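Local coordinates for 3-oxo-tetronate kinase (Salmonella typhimurium, PDB 3DQQ), which probably catalyses the ATP-dependent phosphorylation of 3-oxo-tetronate to 3-oxo-tetronate 4-phosphate in four-carbon acid sugar metabolism, at residues S115-V120 with L199-E204; S307-M312 with R414-F419; V30-V35 with D45-S50. All blocks are in the same frame, centred on the assembly; numbering follows the deposited sequence.

Interactions 1 and 3 both belong to the sugar-binding N-terminal domain, whereas interaction 2 ties helix 411-417 to a loop of the nucleotide-binding part of the chain. None touches another: nearest atoms are about 14 to 16 Å apart. Interaction 3 is buried and the most regular, two adjacent parallel strands joined by backbone hydrogen bonds. Interaction 1, only partly buried, lies just beyond the ends of two other strands, 112-115 and 196-199, where direct pairing gives way to a water bridge and a methyl-methyl contact. Interaction 2 combines buried Leu309, Ala310 and Gln416 with a salt bridge between exposed residues. Chemistry thus shifts from backbone amides to water to charged side chains.

Interaction 1. Residues S115-V120 with L199-E204; sequences SPALPV and LDALNE
Leu199 and Ser115 meet loosely at the ends of strands 196-199 and 112-115, with Leu199 CB 4.2 Å from Ser115 OG. Beyond this point the two segments run on as loops, and a water fills the bridging role: it donates to Leu199 O at 2.9 Å and to Ser115 OG, and accepts from Ala117 N at 2.9 Å. With OG anti to the backbone N (chi1 -166°), the serine hydroxyl can meet this water, and it is also hydrogen-bonded to Gln210 of helix 204-214. Asp200 turns from the contact and binds the backbone of Gln127 and Ala172. Ala201 returns to it, its methyl CB lying 3.5 Å from Ala117 CB; two such small residues let the loops come close. Past Leu202, the ring of Pro119 lies over the chain, its CG 3.5 Å from Asn203 N, and its rigid ring suits the start of the short 3-10 turn. Asn203 is the N-cap of helix 204-214, its OD1 bonded to His206 N, and Glu204 begins that helix with a salt bridge to Arg232. Since the water gives Leu199 O and Ala117 N a partner each, solvent joins the loops where the strands stop pairing.

Interaction 2. Residues S307-M312 with R414-F419; sequences SELAPM and RAQREF
Glu308 and Arg417 make the charged part of this contact, which docks the C-terminal helix 411-417 against the loop leading into strand 312-314. Arg417 approaches side-on and uses two nitrogens on a single oxygen: NE lies 2.9 Å and NH2 3.0 Å from Glu308 OE2. The oxygen sits near the guanidinium plane, at its edge, but the carboxylate is turned, the two planes being 53° apart. NE comes nearly in line with the C-O bond, and NH2 from the syn side, 31° out of the carboxylate plane. Glu308 reaches across on an extended chain, whereas Arg417 is bent at chi2 (-90°), which swings its guanidinium to the loop. Long, flexible side chains suit such a bridge between exposed residues.

Van der Waals contacts lie beside it, with the aliphatic Leu309 meeting the polar ends of two side chains. Leu309 crosses Arg417 at about a right angle, with CD1 3.8 Å from NH2, while its other branch, CD2, rests near the amide end of Gln416. Ala310, with only a methyl, lets the glutamine side chain come in close. Gln416 also packs on Ile358 of strand 356-360.

Within the loop, Ser307 OG donates to Leu309 O at 2.8 Å, nearly in line with the carbonyl bond, and so links two residues of the segment.

Because both bonds of the bridge fall on one oxygen, the charge of the guanidinium is met by OE2 alone among the two segments, and the exposed setting would probably weaken the pairing through solvent screening; the buried contacts of Leu309, Ala310 and Gln416 would not be screened in the same way.

Interaction 3. Residues V30-V35 with D45-S50; sequences VQINDV and DAVVIS
Val30 to Asn33 pair with Val47 to Ser50 as adjacent strands of a parallel beta sheet in the sugar-binding domain. Hydrogen bonds alternate in the usual parallel manner: residues 30, 32 and 34 point their backbone groups at the partner strand. Val30 N donates to Ala46 O at 3.3 Å, Val48 N to Val30 O at 3.0 Å, Ile32 N to Val48 O, and Ser50 N to Ile32 O, the last nearly straight at 171°. Asp34 N adds a fifth bond, to Ser50 O at 2.9 Å, just past the end of its strand. The strand directions differ by 24°, the twist usual for neighbouring strands.

On one face, Val30, Ile32, Val47 and Ile49 provide the branched apolar side chains that strands accommodate well; Ile49 meets helix 58-74, and Ile32 CD1 touches Val47 CG1. Gln31 shares the other face with Asn33, Val48 and Ser50, beside Phe12 and Thr16 of helix 12-24; its side chain lies about 11 Å from Gly362, a probable ATP-binding residue. Its CB lies 3.8 Å from Val48 O. A chi1 of 174° sends CG away from the backbone N, 3.6 Å from the same oxygen. The extended chain then carries NE2 past Ser50 CB (3.9 Å), small Ser50 leaving room, and NE2 donates to Asn33 OD1 at 2.9 Å, in the carbonyl plane and on a lone pair.

Interaction 1. Residues S115-V120 with L199-E204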
loop_
_atom_site.group_PDB
_atom_site.type_symbol
_atom_site.label_atom_id
_atom_site.label_comp_id
_atom_site.label_asym_id
_atom_site.label_seq_id
_atom_site.Cartn_x
_atom_site.Cartn_y
_atom_site.Cartn_z
ATOM N N SER A 115 29.410 -6.766 -9.127
ATOM C CA SER A 115 28.803 -6.283 -10.371
ATOM C C SER A 115 27.276 -6.239 -10.347
ATOM O O SER A 115 26.611 -7.128 -10.861
ATOM C CB SER A 115 29.252 -7.162 -11.513
ATOM O OG SER A 115 28.956 -6.552 -12.761
ATOM N N PRO A 116 26.701 -5.187 -9.772
ATOM C CA PRO A 116 25.236 -5.075 -9.658
ATOM C C PRO A 116 24.468 -4.730 -10.934
ATOM O O PRO A 116 23.291 -5.048 -11.035
ATOM C CB PRO A 116 25.041 -3.944 -8.678
ATOM C CG PRO A 116 26.363 -3.633 -8.162
ATOM C CD PRO A 116 27.366 -4.046 -9.154
ATOM N N ALA A 117 25.109 -4.102 -11.898
ATOM C CA ALA A 117 24.365 -3.550 -13.018
ATOM C C ALA A 117 23.447 -4.548 -13.684
ATOM O O ALA A 117 23.785 -5.699 -13.829
ATOM C CB ALA A 117 25.313 -2.992 -14.063
ATOM N N LEU A 118 22.287 -4.060 -14.097
ATOM C CA LEU A 118 21.440 -4.706 -15.086
ATOM C C LEU A 118 20.799 -3.607 -16.006
ATOM O O LEU A 118 19.648 -3.162 -15.802
ATOM C CB LEU A 118 20.404 -5.505 -14.323
ATOM C CG LEU A 118 19.444 -6.339 -15.154
ATOM C CD1 LEU A 118 20.174 -7.392 -16.000
ATOM C CD2 LEU A 118 18.420 -6.918 -14.141
ATOM N N PRO A 119 21.573 -3.092 -16.965
ATOM C CA PRO A 119 21.127 -1.980 -17.818
ATOM C C PRO A 119 19.721 -2.096 -18.430
ATOM O O PRO A 119 18.969 -1.130 -18.473
ATOM C CB PRO A 119 22.168 -1.949 -18.913
ATOM C CG PRO A 119 23.402 -2.391 -18.236
ATOM C CD PRO A 119 22.953 -3.473 -17.255
ATOM N N VAL A 120 19.348 -3.279 -18.864
ATOM C CA VAL A 120 18.035 -3.470 -19.424
ATOM C C VAL A 120 16.954 -3.076 -18.406
ATOM O O VAL A 120 15.886 -2.703 -18.797
ATOM C CB VAL A 120 17.840 -4.951 -19.913
ATOM C CG1 VAL A 120 16.804 -5.675 -19.027
ATOM C CG2 VAL A 120 17.467 -4.988 -21.385
ATOM N N LEU A 199 32.668 -3.231 -10.675
ATOM C CA LEU A 199 32.791 -3.241 -12.144
ATOM C C LEU A 199 31.689 -2.399 -12.796
ATOM O O LEU A 199 30.499 -2.594 -12.519
ATOM C CB LEU A 199 32.673 -4.682 -12.631
ATOM C CG LEU A 199 33.925 -5.547 -12.731
ATOM C CD1 LEU A 199 34.836 -5.256 -11.582
ATOM C CD2 LEU A 199 33.505 -7.041 -12.841
ATOM N N ASP A 200 32.068 -1.466 -13.645
ATOM C CA ASP A 200 31.092 -0.636 -14.315
ATOM C C ASP A 200 30.324 -1.399 -15.396
ATOM O O ASP A 200 30.803 -2.377 -15.935
ATOM C CB ASP A 200 31.776 0.563 -14.972
ATOM C CG ASP A 200 32.234 1.664 -13.950
ATOM O OD1 ASP A 200 32.274 1.409 -12.700
ATOM O OD2 ASP A 200 32.588 2.792 -14.435
ATOM N N ALA A 201 29.119 -0.940 -15.699
ATOM C CA ALA A 201 28.378 -1.393 -16.855
ATOM C C ALA A 201 27.293 -0.342 -17.193
ATOM O O ALA A 201 26.499 0.051 -16.354
ATOM C CB ALA A 201 27.762 -2.730 -16.599
ATOM N N LEU A 202 27.310 0.130 -18.432
ATOM C CA LEU A 202 26.288 1.006 -18.963
ATOM C C LEU A 202 25.406 0.270 -19.954
ATOM O O LEU A 202 24.372 0.780 -20.363
ATOM C CB LEU A 202 26.945 2.190 -19.674
ATOM C CG LEU A 202 28.147 2.837 -18.945
ATOM C CD1 LEU A 202 28.757 4.029 -19.766
ATOM C CD2 LEU A 202 27.748 3.229 -17.488
ATOM N N ASN A 203 25.800 -0.921 -20.358
ATOM C CA ASN A 203 25.114 -1.603 -21.443
ATOM C C ASN A 203 25.521 -3.054 -21.451
ATOM O O ASN A 203 26.521 -3.440 -20.845
ATOM C CB ASN A 203 25.473 -0.964 -22.783
ATOM C CG ASN A 203 26.939 -0.955 -23.032
ATOM O OD1 ASN A 203 27.608 -1.970 -22.927
ATOM N ND2 ASN A 203 27.462 0.177 -23.377
ATOM N N GLU A 204 24.783 -3.854 -22.196
ATOM C CA GLU A 204 25.029 -5.270 -22.178
ATOM C C GLU A 204 26.411 -5.680 -22.725
ATOM O O GLU A 204 26.976 -6.654 -22.275
ATOM C CB GLU A 204 23.823 -6.035 -22.757
ATOM C CG GLU A 204 23.777 -6.431 -24.242
ATOM C CD GLU A 204 22.538 -7.363 -24.515
ATOM O OE1 GLU A 204 22.440 -7.985 -25.622
ATOM O OE2 GLU A 204 21.670 -7.456 -23.577
HETATM O O HOH W 1 27.961 -3.925 -12.604
#

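Interaction 2. Residues S307-M312 with R414-F419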
loop_
_atom_site.group_PDB
_atom_site.type_symbol
_atom_site.label_atom_id
_atom_site.label_comp_id
_atom_site.label_asym_id
_atom_site.label_seq_id
_atom_site.Cartn_x
_atom_site.Cartn_y
_atom_site.Cartn_z
ATOM N N SER A 307 -14.061 -25.122 -19.876
ATOM C CA SER A 307 -13.875 -23.902 -20.630
ATOM C C SER A 307 -12.544 -24.093 -21.277
ATOM O O SER A 307 -11.784 -24.981 -20.895
ATOM C CB SER A 307 -13.826 -22.688 -19.705
ATOM O OG SER A 307 -12.897 -22.895 -18.658
ATOM N N GLU A 308 -12.260 -23.279 -22.277
ATOM C CA GLU A 308 -10.960 -23.354 -22.930
ATOM C C GLU A 308 -9.876 -22.924 -21.904
ATOM O O GLU A 308 -9.051 -23.745 -21.493
ATOM C CB GLU A 308 -10.963 -22.493 -24.204
ATOM C CG GLU A 308 -9.578 -22.290 -24.886
ATOM C CD GLU A 308 -9.566 -21.043 -25.840
ATOM O OE1 GLU A 308 -10.548 -20.922 -26.664
ATOM O OE2 GLU A 308 -8.575 -20.218 -25.750
ATOM N N LEU A 309 -9.928 -21.666 -21.461
ATOM C CA LEU A 309 -8.931 -21.134 -20.540
ATOM C C LEU A 309 -9.168 -21.597 -19.097
ATOM O O LEU A 309 -10.276 -21.980 -18.737
ATOM C CB LEU A 309 -8.954 -19.621 -20.602
ATOM C CG LEU A 309 -8.515 -18.982 -21.911
ATOM C CD1 LEU A 309 -8.942 -17.534 -21.891
ATOM C CD2 LEU A 309 -7.007 -19.079 -22.108
ATOM N N ALA A 310 -8.119 -21.504 -18.276
ATOM C CA ALA A 310 -8.134 -21.949 -16.874
ATOM C C ALA A 310 -9.053 -21.087 -15.990
ATOM O O ALA A 310 -9.000 -19.852 -16.034
ATOM C CB ALA A 310 -6.703 -21.944 -16.289
ATOM N N PRO A 311 -9.866 -21.736 -15.149
ATOM C CA PRO A 311 -10.631 -21.050 -14.134
ATOM C C PRO A 311 -9.750 -20.272 -13.189
ATOM O O PRO A 311 -8.629 -20.673 -12.931
ATOM C CB PRO A 311 -11.274 -22.193 -13.368
ATOM C CG PRO A 311 -11.317 -23.308 -14.314
ATOM C CD PRO A 311 -10.080 -23.184 -15.099
ATOM N N MET A 312 -10.262 -19.162 -12.678
ATOM C CA MET A 312 -9.526 -18.314 -11.739
ATOM C C MET A 312 -10.190 -18.311 -10.362
ATOM O O MET A 312 -11.410 -18.261 -10.233
ATOM C CB MET A 312 -9.453 -16.899 -12.254
ATOM C CG MET A 312 -8.720 -15.970 -11.328
ATOM S SD MET A 312 -8.517 -14.350 -12.069
ATOM C CE MET A 312 -6.853 -14.508 -12.529
ATOM N N ARG A 414 -1.571 -15.039 -21.634
ATOM C CA ARG A 414 -0.359 -15.364 -22.379
ATOM C C ARG A 414 0.271 -16.600 -21.818
ATOM O O ARG A 414 0.654 -17.476 -22.581
ATOM C CB ARG A 414 0.628 -14.197 -22.415
ATOM C CG ARG A 414 -0.021 -12.976 -23.141
ATOM C CD ARG A 414 0.956 -11.868 -23.587
ATOM N NE ARG A 414 1.911 -11.552 -22.521
ATOM C CZ ARG A 414 3.131 -12.082 -22.409
ATOM N NH1 ARG A 414 3.601 -12.964 -23.295
ATOM N NH2 ARG A 414 3.890 -11.706 -21.387
ATOM N N ALA A 415 0.309 -16.690 -20.488
ATOM C CA ALA A 415 0.816 -17.861 -19.787
ATOM C C ALA A 415 0.311 -19.168 -20.391
ATOM O O ALA A 415 0.991 -20.176 -20.363
ATOM C CB ALA A 415 0.409 -17.783 -18.337
ATOM N N GLN A 416 -0.899 -19.137 -20.933
ATOM C CA GLN A 416 -1.544 -20.316 -21.457
ATOM C C GLN A 416 -1.439 -20.402 -22.965
ATOM O O GLN A 416 -1.141 -21.444 -23.507
ATOM C CB GLN A 416 -3.017 -20.289 -21.063
ATOM C CG GLN A 416 -3.297 -20.711 -19.639
ATOM C CD GLN A 416 -4.747 -20.505 -19.227
ATOM O OE1 GLN A 416 -5.158 -19.407 -18.869
ATOM N NE2 GLN A 416 -5.513 -21.565 -19.257
ATOM N N ARG A 417 -1.718 -19.293 -23.633
ATOM C CA ARG A 417 -1.900 -19.267 -25.085
ATOM C C ARG A 417 -0.592 -19.336 -25.844
ATOM O O ARG A 417 -0.520 -19.911 -26.926
ATOM C CB ARG A 417 -2.612 -17.982 -25.504
ATOM C CG ARG A 417 -4.081 -17.946 -25.170
ATOM C CD ARG A 417 -4.951 -18.491 -26.279
ATOM N NE ARG A 417 -6.375 -18.357 -25.956
ATOM C CZ ARG A 417 -7.045 -17.196 -25.941
ATOM N NH1 ARG A 417 -6.456 -16.018 -26.209
ATOM N NH2 ARG A 417 -8.330 -17.210 -25.638
ATOM N N GLU A 418 0.445 -18.726 -25.288
ATOM C CA GLU A 418 1.763 -18.808 -25.897
ATOM C C GLU A 418 2.563 -20.022 -25.455
ATOM O O GLU A 418 3.743 -20.081 -25.715
ATOM C CB GLU A 418 2.528 -17.518 -25.648
ATOM C CG GLU A 418 1.901 -16.380 -26.433
ATOM C CD GLU A 418 2.188 -14.997 -25.841
ATOM O OE1 GLU A 418 3.342 -14.753 -25.347
ATOM O OE2 GLU A 418 1.258 -14.142 -25.886
ATOM N N PHE A 419 1.938 -20.999 -24.810
ATOM C CA PHE A 419 2.654 -22.184 -24.406
ATOM C C PHE A 419 1.734 -23.359 -24.434
ATOM O O PHE A 419 1.034 -23.613 -23.504
ATOM C CB PHE A 419 3.225 -21.997 -23.015
ATOM C CG PHE A 419 4.129 -20.835 -22.911
ATOM C CD1 PHE A 419 5.485 -20.975 -23.134
ATOM C CD2 PHE A 419 3.624 -19.576 -22.646
ATOM C CE1 PHE A 419 6.333 -19.884 -23.062
ATOM C CE2 PHE A 419 4.467 -18.479 -22.583
ATOM C CZ PHE A 419 5.831 -18.643 -22.790
#

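Interaction 3. Residues V30-V35 with D45-S50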
loop_
_atom_site.group_PDB
_atom_site.type_symbol
_atom_site.label_atom_id
_atom_site.label_comp_id
_atom_site.label_asym_id
_atom_site.label_seq_id
_atom_site.Cartn_x
_atom_site.Cartn_y
_atom_site.Cartn_z
ATOM N N VAL A 30 18.338 -25.430 -12.653
ATOM C CA VAL A 30 17.361 -25.758 -11.653
ATOM C C VAL A 30 17.480 -24.726 -10.524
ATOM O O VAL A 30 18.581 -24.352 -10.178
ATOM C CB VAL A 30 17.664 -27.119 -11.071
ATOM C CG1 VAL A 30 16.927 -27.245 -9.745
ATOM C CG2 VAL A 30 17.337 -28.216 -12.080
ATOM N N GLN A 31 16.364 -24.248 -9.975
ATOM C CA GLN A 31 16.388 -23.480 -8.738
ATOM C C GLN A 31 15.964 -24.386 -7.630
ATOM O O GLN A 31 14.980 -25.079 -7.782
ATOM C CB GLN A 31 15.424 -22.315 -8.800
ATOM C CG GLN A 31 15.254 -21.489 -7.484
ATOM C CD GLN A 31 14.340 -20.253 -7.699
ATOM O OE1 GLN A 31 14.204 -19.774 -8.824
ATOM N NE2 GLN A 31 13.718 -19.749 -6.625
ATOM N N ILE A 32 16.693 -24.384 -6.516
ATOM C CA ILE A 32 16.296 -25.122 -5.316
ATOM C C ILE A 32 16.056 -24.115 -4.211
ATOM O O ILE A 32 16.891 -23.270 -3.990
ATOM C CB ILE A 32 17.380 -26.112 -4.830
ATOM C CG1 ILE A 32 17.719 -27.094 -5.947
ATOM C CG2 ILE A 32 16.917 -26.801 -3.523
ATOM C CD1 ILE A 32 18.859 -28.121 -5.631
ATOM N N ASN A 33 14.947 -24.222 -3.483
ATOM C CA ASN A 33 14.674 -23.273 -2.381
ATOM C C ASN A 33 15.126 -23.809 -1.051
ATOM O O ASN A 33 14.882 -24.940 -0.737
ATOM C CB ASN A 33 13.220 -22.876 -2.400
ATOM C CG ASN A 33 12.832 -22.295 -3.761
ATOM O OD1 ASN A 33 13.568 -21.421 -4.311
ATOM N ND2 ASN A 33 11.746 -22.828 -4.364
ATOM N N ASP A 34 15.849 -22.982 -0.313
ATOM C CA ASP A 34 16.580 -23.367 0.874
ATOM C C ASP A 34 17.768 -24.245 0.549
ATOM O O ASP A 34 17.871 -24.774 -0.553
ATOM C CB ASP A 34 15.663 -24.054 1.864
ATOM C CG ASP A 34 16.005 -23.707 3.359
ATOM O OD1 ASP A 34 17.147 -23.176 3.680
ATOM O OD2 ASP A 34 15.096 -23.984 4.212
ATOM N N VAL A 35 18.674 -24.407 1.502
ATOM C CA VAL A 35 19.851 -25.233 1.308
ATOM C C VAL A 35 19.464 -26.610 0.865
ATOM O O VAL A 35 18.668 -27.252 1.520
ATOM C CB VAL A 35 20.655 -25.389 2.601
ATOM C CG1 VAL A 35 21.825 -26.350 2.390
ATOM C CG2 VAL A 35 21.109 -24.040 3.093
ATOM N N ASP A 45 23.008 -27.295 -15.920
ATOM C CA ASP A 45 24.412 -26.921 -15.794
ATOM C C ASP A 45 24.653 -25.898 -14.714
ATOM O O ASP A 45 25.780 -25.688 -14.327
ATOM C CB ASP A 45 24.928 -26.326 -17.094
ATOM C CG ASP A 45 24.824 -27.291 -18.277
ATOM O OD1 ASP A 45 24.773 -28.539 -18.104
ATOM O OD2 ASP A 45 24.809 -26.769 -19.414
ATOM N N ALA A 46 23.599 -25.227 -14.269
ATOM C CA ALA A 46 23.660 -24.261 -13.185
ATOM C C ALA A 46 22.616 -24.665 -12.140
ATOM O O ALA A 46 21.605 -25.223 -12.487
ATOM C CB ALA A 46 23.392 -22.871 -13.703
ATOM N N VAL A 47 22.914 -24.420 -10.869
ATOM C CA VAL A 47 21.943 -24.509 -9.815
ATOM C C VAL A 47 21.866 -23.172 -9.096
ATOM O O VAL A 47 22.875 -22.634 -8.721
ATOM C CB VAL A 47 22.279 -25.617 -8.811
ATOM C CG1 VAL A 47 21.228 -25.655 -7.700
ATOM C CG2 VAL A 47 22.316 -26.928 -9.497
ATOM N N VAL A 48 20.668 -22.640 -8.909
ATOM C CA VAL A 48 20.508 -21.408 -8.166
ATOM C C VAL A 48 19.853 -21.786 -6.853
ATOM O O VAL A 48 18.739 -22.269 -6.845
ATOM C CB VAL A 48 19.632 -20.406 -8.929
ATOM C CG1 VAL A 48 19.355 -19.208 -8.060
ATOM C CG2 VAL A 48 20.290 -20.043 -10.258
ATOM N N ILE A 49 20.568 -21.620 -5.745
ATOM C CA ILE A 49 20.008 -21.849 -4.422
ATOM C C ILE A 49 19.428 -20.547 -3.882
ATOM O O ILE A 49 20.130 -19.543 -3.754
ATOM C CB ILE A 49 21.076 -22.342 -3.440
ATOM C CG1 ILE A 49 21.648 -23.681 -3.899
ATOM C CG2 ILE A 49 20.502 -22.432 -2.016
ATOM C CD1 ILE A 49 23.025 -23.939 -3.356
ATOM N N SER A 50 18.143 -20.575 -3.546
ATOM C CA SER A 50 17.424 -19.411 -2.994
ATOM C C SER A 50 17.322 -19.411 -1.468
ATOM O O SER A 50 16.778 -20.312 -0.917
ATOM C CB SER A 50 16.006 -19.419 -3.538
ATOM O OG SER A 50 15.469 -18.126 -3.371
#